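PDB 1QYI: hypothetical protein from Staphylococcus aureus subsp. aureus, which is of unknown function but contains a HAD-hydrolase-like domain and so probably hydrolyses a phosphate ester or related phosphorylated substrate. Local coordinates for residues 46-49 with 50-53; 168-171 with 172-176; 220-223 with 224-228; 268-271 with 272-276. All blocks are in the same frame, centred on the assembly; numbering follows the deposited sequence.

Interaction 1 of 4, residues 46-49 with 50-53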
# COMPACT_ATOMS: atom_id res chain seq x y z
N THR A 46 -23.13 3.79 -2.37
CA THR A 46 -23.42 4.53 -3.60
C THR A 46 -22.32 5.53 -3.98
O THR A 46 -22.51 6.38 -4.84
CB THR A 46 -24.80 5.26 -3.52
OG1 THR A 46 -24.84 6.12 -2.37
CG2 THR A 46 -25.92 4.24 -3.44
N LEU A 47 -21.16 5.40 -3.34
CA LEU A 47 -20.02 6.28 -3.61
C LEU A 47 -19.59 6.26 -5.09
O LEU A 47 -19.72 5.24 -5.76
CB LEU A 47 -18.82 5.87 -2.76
CG LEU A 47 -18.92 6.02 -1.24
CD1 LEU A 47 -17.84 5.18 -0.59
CD2 LEU A 47 -18.80 7.47 -0.86
N THR A 48 -19.08 7.39 -5.58
CA THR A 48 -18.60 7.51 -6.96
C THR A 48 -17.12 7.86 -6.93
O THR A 48 -16.57 8.19 -5.88
CB THR A 48 -19.30 8.64 -7.72
OG1 THR A 48 -18.72 9.89 -7.33
CG2 THR A 48 -20.79 8.66 -7.42
N ASP A 49 -16.48 7.82 -8.09
CA ASP A 49 -15.06 8.15 -8.16
C ASP A 49 -14.80 9.59 -7.74
O ASP A 49 -13.69 9.95 -7.35
CB ASP A 49 -14.53 7.88 -9.57
CG ASP A 49 -13.95 6.49 -9.72
OD1 ASP A 49 -14.31 5.62 -8.91
OD2 ASP A 49 -13.13 6.27 -10.64
N ASN A 50 -15.85 10.41 -7.82
CA ASN A 50 -15.77 11.82 -7.44
C ASN A 50 -15.96 11.99 -5.94
O ASN A 50 -15.26 12.78 -5.31
CB ASN A 50 -16.84 12.62 -8.18
CG ASN A 50 -16.93 12.25 -9.64
OD1 ASN A 50 -17.30 11.12 -9.99
ND2 ASN A 50 -16.58 13.20 -10.51
N ASP A 51 -16.93 11.27 -5.36
CA ASP A 51 -17.19 11.34 -3.91
C ASP A 51 -15.89 11.00 -3.18
O ASP A 51 -15.41 11.77 -2.35
CB ASP A 51 -18.26 10.33 -3.44
CG ASP A 51 -19.58 10.43 -4.22
OD1 ASP A 51 -20.12 11.54 -4.43
OD2 ASP A 51 -20.09 9.35 -4.58
N ILE A 52 -15.35 9.83 -3.52
CA ILE A 52 -14.12 9.32 -2.92
C ILE A 52 -13.01 10.35 -3.05
O ILE A 52 -12.22 10.54 -2.14
CB ILE A 52 -13.65 8.03 -3.63
CG1 ILE A 52 -14.74 6.96 -3.54
CG2 ILE A 52 -12.37 7.52 -3.00
CD1 ILE A 52 -14.47 5.74 -4.42
N GLN A 53 -12.96 11.02 -4.20
CA GLN A 53 -11.92 12.00 -4.44
C GLN A 53 -12.14 13.20 -3.54
O GLN A 53 -11.19 13.78 -3.00
CB GLN A 53 -11.93 12.42 -5.90
CG GLN A 53 -10.60 12.20 -6.61
CD GLN A 53 -9.99 10.82 -6.38
OE1 GLN A 53 -10.60 9.78 -6.67
NE2 GLN A 53 -8.77 10.79 -5.84

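Interaction 2 of 4, residues 168-171 with 172-176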
# COMPACT_ATOMS: atom_id res chain seq x y z
N SER A 168 -1.61 2.95 20.85
CA SER A 168 -0.40 2.19 20.55
C SER A 168 -0.49 1.49 19.20
O SER A 168 -1.57 1.15 18.72
CB SER A 168 -0.16 1.13 21.63
OG SER A 168 -1.16 0.11 21.58
N LEU A 169 0.68 1.29 18.60
CA LEU A 169 0.78 0.62 17.32
C LEU A 169 0.23 -0.81 17.46
O LEU A 169 0.41 -1.44 18.50
CB LEU A 169 2.24 0.59 16.89
CG LEU A 169 2.55 -0.26 15.66
CD1 LEU A 169 1.67 0.20 14.51
CD2 LEU A 169 4.02 -0.14 15.31
N LYS A 170 -0.44 -1.30 16.42
CA LYS A 170 -1.00 -2.65 16.47
C LYS A 170 -1.95 -2.81 17.66
O LYS A 170 -2.24 -3.93 18.10
CB LYS A 170 0.12 -3.69 16.53
CG LYS A 170 0.87 -3.92 15.22
CD LYS A 170 0.10 -4.89 14.32
CE LYS A 170 0.85 -5.18 13.02
NZ LYS A 170 2.26 -5.62 13.25
N GLY A 171 -2.44 -1.70 18.19
CA GLY A 171 -3.35 -1.74 19.33
C GLY A 171 -4.76 -2.13 18.93
O GLY A 171 -5.02 -2.42 17.77
N ALA A 172 -5.67 -2.14 19.90
CA ALA A 172 -7.04 -2.50 19.60
C ALA A 172 -7.64 -1.52 18.59
O ALA A 172 -8.32 -1.92 17.65
CB ALA A 172 -7.88 -2.51 20.88
N LEU A 173 -7.37 -0.22 18.78
CA LEU A 173 -7.89 0.79 17.86
C LEU A 173 -7.21 0.62 16.50
O LEU A 173 -7.86 0.76 15.46
CB LEU A 173 -7.60 2.20 18.38
CG LEU A 173 -8.48 3.40 17.97
CD1 LEU A 173 -7.58 4.61 17.84
CD2 LEU A 173 -9.22 3.16 16.66
N TRP A 174 -5.92 0.32 16.51
CA TRP A 174 -5.16 0.14 15.28
C TRP A 174 -5.70 -1.04 14.48
O TRP A 174 -5.74 -1.02 13.25
CB TRP A 174 -3.68 -0.10 15.58
CG TRP A 174 -2.81 -0.10 14.35
CD1 TRP A 174 -2.18 0.97 13.79
CD2 TRP A 174 -2.52 -1.22 13.50
NE1 TRP A 174 -1.52 0.60 12.65
CE2 TRP A 174 -1.70 -0.73 12.45
CE3 TRP A 174 -2.86 -2.57 13.53
CZ2 TRP A 174 -1.23 -1.58 11.42
CZ3 TRP A 174 -2.39 -3.40 12.51
CH2 TRP A 174 -1.57 -2.90 11.47
N THR A 175 -6.09 -2.08 15.21
CA THR A 175 -6.65 -3.29 14.62
C THR A 175 -8.01 -2.99 13.99
O THR A 175 -8.32 -3.49 12.92
CB THR A 175 -6.78 -4.39 15.70
OG1 THR A 175 -5.48 -4.67 16.23
CG2 THR A 175 -7.35 -5.68 15.12
N LEU A 176 -8.80 -2.15 14.66
CA LEU A 176 -10.10 -1.76 14.15
C LEU A 176 -9.96 -1.04 12.83
O LEU A 176 -10.53 -1.46 11.82
CB LEU A 176 -10.83 -0.84 15.14
CG LEU A 176 -12.15 -0.26 14.63
CD1 LEU A 176 -13.12 -1.40 14.27
CD2 LEU A 176 -12.77 0.65 15.69
O HOH W 1 -4.35 1.13 18.83

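Interaction 3 of 4, residues 220-223 with 224-228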
# COMPACT_ATOMS: atom_id res chain seq x y z
N VAL A 220 -1.98 -3.03 -23.45
CA VAL A 220 -0.93 -3.86 -22.87
C VAL A 220 -1.16 -5.34 -23.19
O VAL A 220 -0.21 -6.11 -23.24
CB VAL A 220 -0.82 -3.70 -21.31
CG1 VAL A 220 -0.98 -2.25 -20.92
CG2 VAL A 220 -1.84 -4.58 -20.62
N LYS A 221 -2.41 -5.72 -23.43
CA LYS A 221 -2.71 -7.11 -23.75
C LYS A 221 -2.09 -7.47 -25.10
O LYS A 221 -1.84 -8.65 -25.37
CB LYS A 221 -4.22 -7.35 -23.80
CG LYS A 221 -4.89 -7.52 -22.45
CD LYS A 221 -6.40 -7.56 -22.63
CE LYS A 221 -7.13 -7.82 -21.31
NZ LYS A 221 -8.61 -7.65 -21.44
N VAL A 222 -1.86 -6.47 -25.95
CA VAL A 222 -1.25 -6.69 -27.26
C VAL A 222 0.27 -6.71 -27.11
O VAL A 222 0.96 -7.46 -27.80
CB VAL A 222 -1.62 -5.57 -28.27
CG1 VAL A 222 -0.89 -5.80 -29.59
CG2 VAL A 222 -3.12 -5.54 -28.50
N LEU A 223 0.78 -5.87 -26.21
CA LEU A 223 2.21 -5.79 -25.94
C LEU A 223 2.69 -7.08 -25.31
O LEU A 223 3.72 -7.63 -25.70
CB LEU A 223 2.50 -4.61 -25.01
CG LEU A 223 3.82 -4.59 -24.22
CD1 LEU A 223 5.02 -4.53 -25.17
CD2 LEU A 223 3.81 -3.40 -23.27
N LEU A 224 1.95 -7.57 -24.32
CA LEU A 224 2.32 -8.81 -23.64
C LEU A 224 2.26 -9.99 -24.61
O LEU A 224 3.12 -10.86 -24.61
CB LEU A 224 1.39 -9.07 -22.45
CG LEU A 224 1.47 -8.02 -21.34
CD1 LEU A 224 0.46 -8.36 -20.25
CD2 LEU A 224 2.88 -7.98 -20.79
N ASN A 225 1.21 -10.00 -25.43
CA ASN A 225 1.00 -11.04 -26.42
C ASN A 225 2.16 -11.10 -27.41
O ASN A 225 2.70 -12.17 -27.68
CB ASN A 225 -0.32 -10.78 -27.16
CG ASN A 225 -0.78 -11.97 -27.97
OD1 ASN A 225 -0.87 -13.10 -27.47
ND2 ASN A 225 -1.09 -11.73 -29.24
N ASP A 226 2.56 -9.95 -27.95
CA ASP A 226 3.67 -9.92 -28.90
C ASP A 226 4.96 -10.30 -28.18
O ASP A 226 5.82 -10.96 -28.76
CB ASP A 226 3.83 -8.54 -29.54
CG ASP A 226 2.57 -8.07 -30.23
OD1 ASP A 226 1.78 -8.91 -30.72
OD2 ASP A 226 2.39 -6.83 -30.30
N LEU A 227 5.09 -9.87 -26.93
CA LEU A 227 6.28 -10.18 -26.14
C LEU A 227 6.47 -11.69 -26.11
O LEU A 227 7.58 -12.20 -26.26
CB LEU A 227 6.13 -9.65 -24.71
CG LEU A 227 6.96 -8.45 -24.25
CD1 LEU A 227 7.16 -7.44 -25.36
CD2 LEU A 227 6.26 -7.82 -23.04
N LYS A 228 5.36 -12.41 -25.93
CA LYS A 228 5.42 -13.86 -25.91
C LYS A 228 5.70 -14.34 -27.33
O LYS A 228 6.45 -15.30 -27.53
CB LYS A 228 4.09 -14.44 -25.39
CG LYS A 228 4.04 -14.55 -23.85
CD LYS A 228 2.65 -14.24 -23.32
CE LYS A 228 1.92 -15.48 -22.86
NZ LYS A 228 2.43 -15.96 -21.54

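Interaction 4 of 4, residues 268-271 with 272-276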
# COMPACT_ATOMS: atom_id res chain seq x y z
N ASP A 268 5.22 -14.60 -0.63
CA ASP A 268 6.34 -15.52 -0.74
C ASP A 268 7.50 -15.08 0.15
O ASP A 268 8.06 -15.90 0.86
CB ASP A 268 6.81 -15.64 -2.18
CG ASP A 268 5.71 -16.07 -3.10
OD1 ASP A 268 5.09 -17.13 -2.83
OD2 ASP A 268 5.44 -15.35 -4.09
N VAL A 269 7.87 -13.80 0.10
CA VAL A 269 8.98 -13.32 0.92
C VAL A 269 8.64 -13.56 2.38
O VAL A 269 9.51 -13.88 3.19
CB VAL A 269 9.26 -11.81 0.73
CG1 VAL A 269 9.63 -11.52 -0.71
CG2 VAL A 269 8.05 -10.98 1.13
N LEU A 270 7.36 -13.42 2.70
CA LEU A 270 6.88 -13.61 4.06
C LEU A 270 7.01 -15.08 4.44
O LEU A 270 7.41 -15.42 5.56
CB LEU A 270 5.43 -13.15 4.17
CG LEU A 270 4.68 -13.27 5.50
CD1 LEU A 270 4.27 -14.72 5.73
CD2 LEU A 270 5.55 -12.75 6.64
N GLU A 271 6.67 -15.96 3.50
CA GLU A 271 6.76 -17.37 3.77
C GLU A 271 8.23 -17.76 3.89
O GLU A 271 8.63 -18.42 4.86
CB GLU A 271 6.10 -18.16 2.64
CG GLU A 271 5.99 -19.64 2.94
CD GLU A 271 5.72 -19.91 4.41
OE1 GLU A 271 4.90 -19.16 5.01
OE2 GLU A 271 6.30 -20.88 4.96
N ALA A 272 9.03 -17.33 2.93
CA ALA A 272 10.46 -17.63 2.91
C ALA A 272 11.18 -17.20 4.19
O ALA A 272 12.10 -17.87 4.64
CB ALA A 272 11.11 -16.96 1.70
N GLU A 273 10.75 -16.08 4.78
CA GLU A 273 11.38 -15.59 6.01
C GLU A 273 11.06 -16.47 7.21
O GLU A 273 11.86 -16.61 8.13
CB GLU A 273 10.96 -14.14 6.28
CG GLU A 273 11.36 -13.17 5.18
CD GLU A 273 10.84 -11.75 5.42
OE1 GLU A 273 9.67 -11.59 5.85
OE2 GLU A 273 11.61 -10.79 5.16
N ASN A 274 9.87 -17.06 7.21
CA ASN A 274 9.46 -17.92 8.30
C ASN A 274 10.24 -19.24 8.29
O ASN A 274 10.47 -19.83 9.34
CB ASN A 274 7.95 -18.17 8.24
CG ASN A 274 7.15 -16.95 8.70
OD1 ASN A 274 7.42 -16.40 9.77
ND2 ASN A 274 6.18 -16.54 7.90
N MSE A 275 10.63 -19.70 7.10
CA MSE A 275 11.40 -20.93 6.97
C MSE A 275 12.86 -20.68 7.31
O MSE A 275 13.54 -21.54 7.86
CB MSE A 275 11.33 -21.46 5.55
CG MSE A 275 9.97 -21.92 5.11
SE MSE A 275 9.99 -22.41 3.25
CE MSE A 275 8.98 -20.94 2.54
N TYR A 276 13.34 -19.48 6.96
CA TYR A 276 14.72 -19.08 7.20
C TYR A 276 14.72 -17.71 7.86
O TYR A 276 15.10 -16.71 7.23
CB TYR A 276 15.49 -19.03 5.88
CG TYR A 276 15.34 -20.27 5.04
CD1 TYR A 276 16.05 -21.44 5.33
CD2 TYR A 276 14.43 -20.30 3.98
CE1 TYR A 276 15.86 -22.60 4.58
CE2 TYR A 276 14.24 -21.45 3.23
CZ TYR A 276 14.95 -22.60 3.54
OH TYR A 276 14.72 -23.74 2.81

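Interaction 1 of 4, residues 46-49 with 50-53
Thr-48 and Asp-51 form a capping box at the start of helix 49-60, each side chain turned back toward a backbone N-H of the other. Thr-48 is the N-cap. Its hydroxyl oxygen takes two amides of the first turn: Asp-51 N reaches Thr-48 OG1 at 3.0 Å in a nearly straight bond (165°), and Asn-50 N reaches the same OG1 at 3.0 Å but more bent (135°). A chi1 of 78° sets OG1 between its own backbone N and carbonyl carbon, from where it can lean over the amides of the opening turn. In return, Thr-48 N donates to Asp-51 OD2; the modelled separation of these two atoms is too short to be trusted in detail, although the pairing itself suits the motif. The carboxylate would also gain, probably, from the positive end of the helix dipole. Ile-52 N is satisfied by Thr-48 O at 3.1 Å, nearly straight, the first regular helical bond, whereas Gln-53 N to Asp-49 O at 3.4 Å is weak. Flanking the box, Leu-47 and Ile-52 make a hydrophobic staple across the cap, backed by Tyr-207, with helix 16-31 alongside; Leu-47 CB lies 4.3 Å from Ile-52 CG1. The aliphatic base of Asp-51 joins this apolar patch, Leu-47 CD2 resting 3.9 Å from Asp-51 CB.

Interaction 2 of 4, residues 168-171 with 172-176
Trp-174 folds back over the type II beta turn Ser-168 to Gly-171 that leads into helix 172-195. Its CB lies 3.3 Å from Gly-171 N, and with CG anti to its own backbone N (chi1 -172°) the indole is directed back along the turn. Trp-174 CG comes next, 3.4 Å from Lys-170 N, which sits over one ring face. On that same face Leu-169 CD1 makes a CH-pi contact, 4.0 Å from the centroid of the five-membered ring, and approaches Trp-174 NE1 to 3.7 Å. Along the benzene part the lysine chain runs beside the ring: Lys-170 CD meets Trp-174 CZ3 at 3.4 Å and Lys-170 CE meets Trp-174 CH2. At the polar end, Trp-174 NE1 is hydrogen-bonded to Asp-79 OD1 of helix 77-93, while Phe-82 packs edge-to-face with the indole. Gly-171, the N-cap, has a carbonyl O gripped twice, by Thr-175 N and by Thr-175 OG1, each at 2.8 Å and from opposite faces of the carbonyl plane. One water accepts from Trp-174 N and donates to Ser-168 O. The chemistry is thus divided: indole and aliphatic carbons hold the turn against the helix, while hydroxyl and water serve backbone groups at the helix start.

Interaction 3 of 4, residues 220-223 with 224-228
Leu-223 and Leu-227, one turn apart on the amphipathic helix 217-229, meet through their methyls, CD1 to CD1 at 3.6 Å, with the two chains slanting across each other. Here the packing is close. Leu-223 CG stands anti to its backbone N (chi1 160°), which carries CD1 along the helix toward the next turn. Leu-224 belongs to the same buried side: its CG rests 3.2 Å from Val-220 O, and its CD1 makes a looser apolar contact with Val-220 CG2 at 4.4 Å. Beyond the helix, Leu-224 and Leu-227 touch Phe-6 of strand 3-6, Leu-224 also Leu-234 of strand 233-237, and Leu-227 reaches Leu-373 of helix 369-373. The solvent side is looser. Val-222 and Asn-225 are exposed, and the bond from Asn-225 N to Lys-221 O is weak at 3.3 Å, against 2.8 Å from Leu-224 N to Val-220 O on the buried side. Between the two sides Asp-226 lies alongside Val-222, its OD2 3.5 Å from Val-222 CG1. Asp-226 OD2 also lies 2.9 Å from Val-222 O, acceptor against acceptor, but it forms a salt bridge with Arg-370, which probably offsets the repulsion. Leucine methyls therefore hold the helix to the sheet, while a carboxylate at the border of the apolar face pairs with the arginine of a neighbouring helix.

Interaction 4 of 4, residues 268-271 with 272-276
Asn-274 and Glu-271 present the flat groups of the C-terminal half of helix 266-275: their side chains cross at about a right angle, the amide and carboxylate planes 43° apart, with Glu-271 OE1 and Asn-274 ND2 no closer than 4.1 Å. Over one face of the amide, at its nitrogen end, sits Leu-270 O, 2.9 Å from Asn-274 ND2 at an angle too poor for a hydrogen bond. The methyl Leu-270 CD1 lies close to the amide plane, next to Asn-274 ND2 at 3.4 Å. Beside the carboxylate lies the methyl of selenomethionine Met-275, its CE 3.6 Å from Glu-271 OE2 and packed on the CG of that glutamate; a bend at chi3 (-108°) swings CE back toward the preceding turn. OE2 has its strong partner elsewhere, in a salt bridge with Arg-299. Ala-272 N to Asp-268 O is short and straight (2.7 Å, 176°), but Met-275 N to Glu-271 O is 3.3 Å, and Asn-274 N divides itself weakly between Leu-270 O and Glu-271 O. Tyr-276 N still bonds to Ala-272 O before the chain leaves helical geometry. Helix 266-275 follows strand 263-264, an outermost strand of the parallel sheet; Ala-272 packs on Phe-288 of helix 288-295 and, with Met-275, on Tyr-302 of helix 302-307, while Glu-273 OE2 accepts a hydrogen bond from Leu-282 N.

Overall arrangement
All four contacts are local and lie in series along the chain; none nests in or crosses another. Interactions 1 and 2 turn loops into helices 49-60 and 172-195. Both fall in the long, mostly helical region after strand 3-6 and before helix 217-229, consistent with the cap of a HAD-type enzyme. Interaction 3 belongs to helix 217-229, which leads into strand 233-237 and lies against the parallel sheet. Interaction 4 ends helix 266-275, just after strand 263-264. Interactions 2 and 4 approach nearest, about 10 Å between closest atoms, whereas interactions 2 and 3 lie on opposite sides of the chain's centre, their own centres about 44 Å apart.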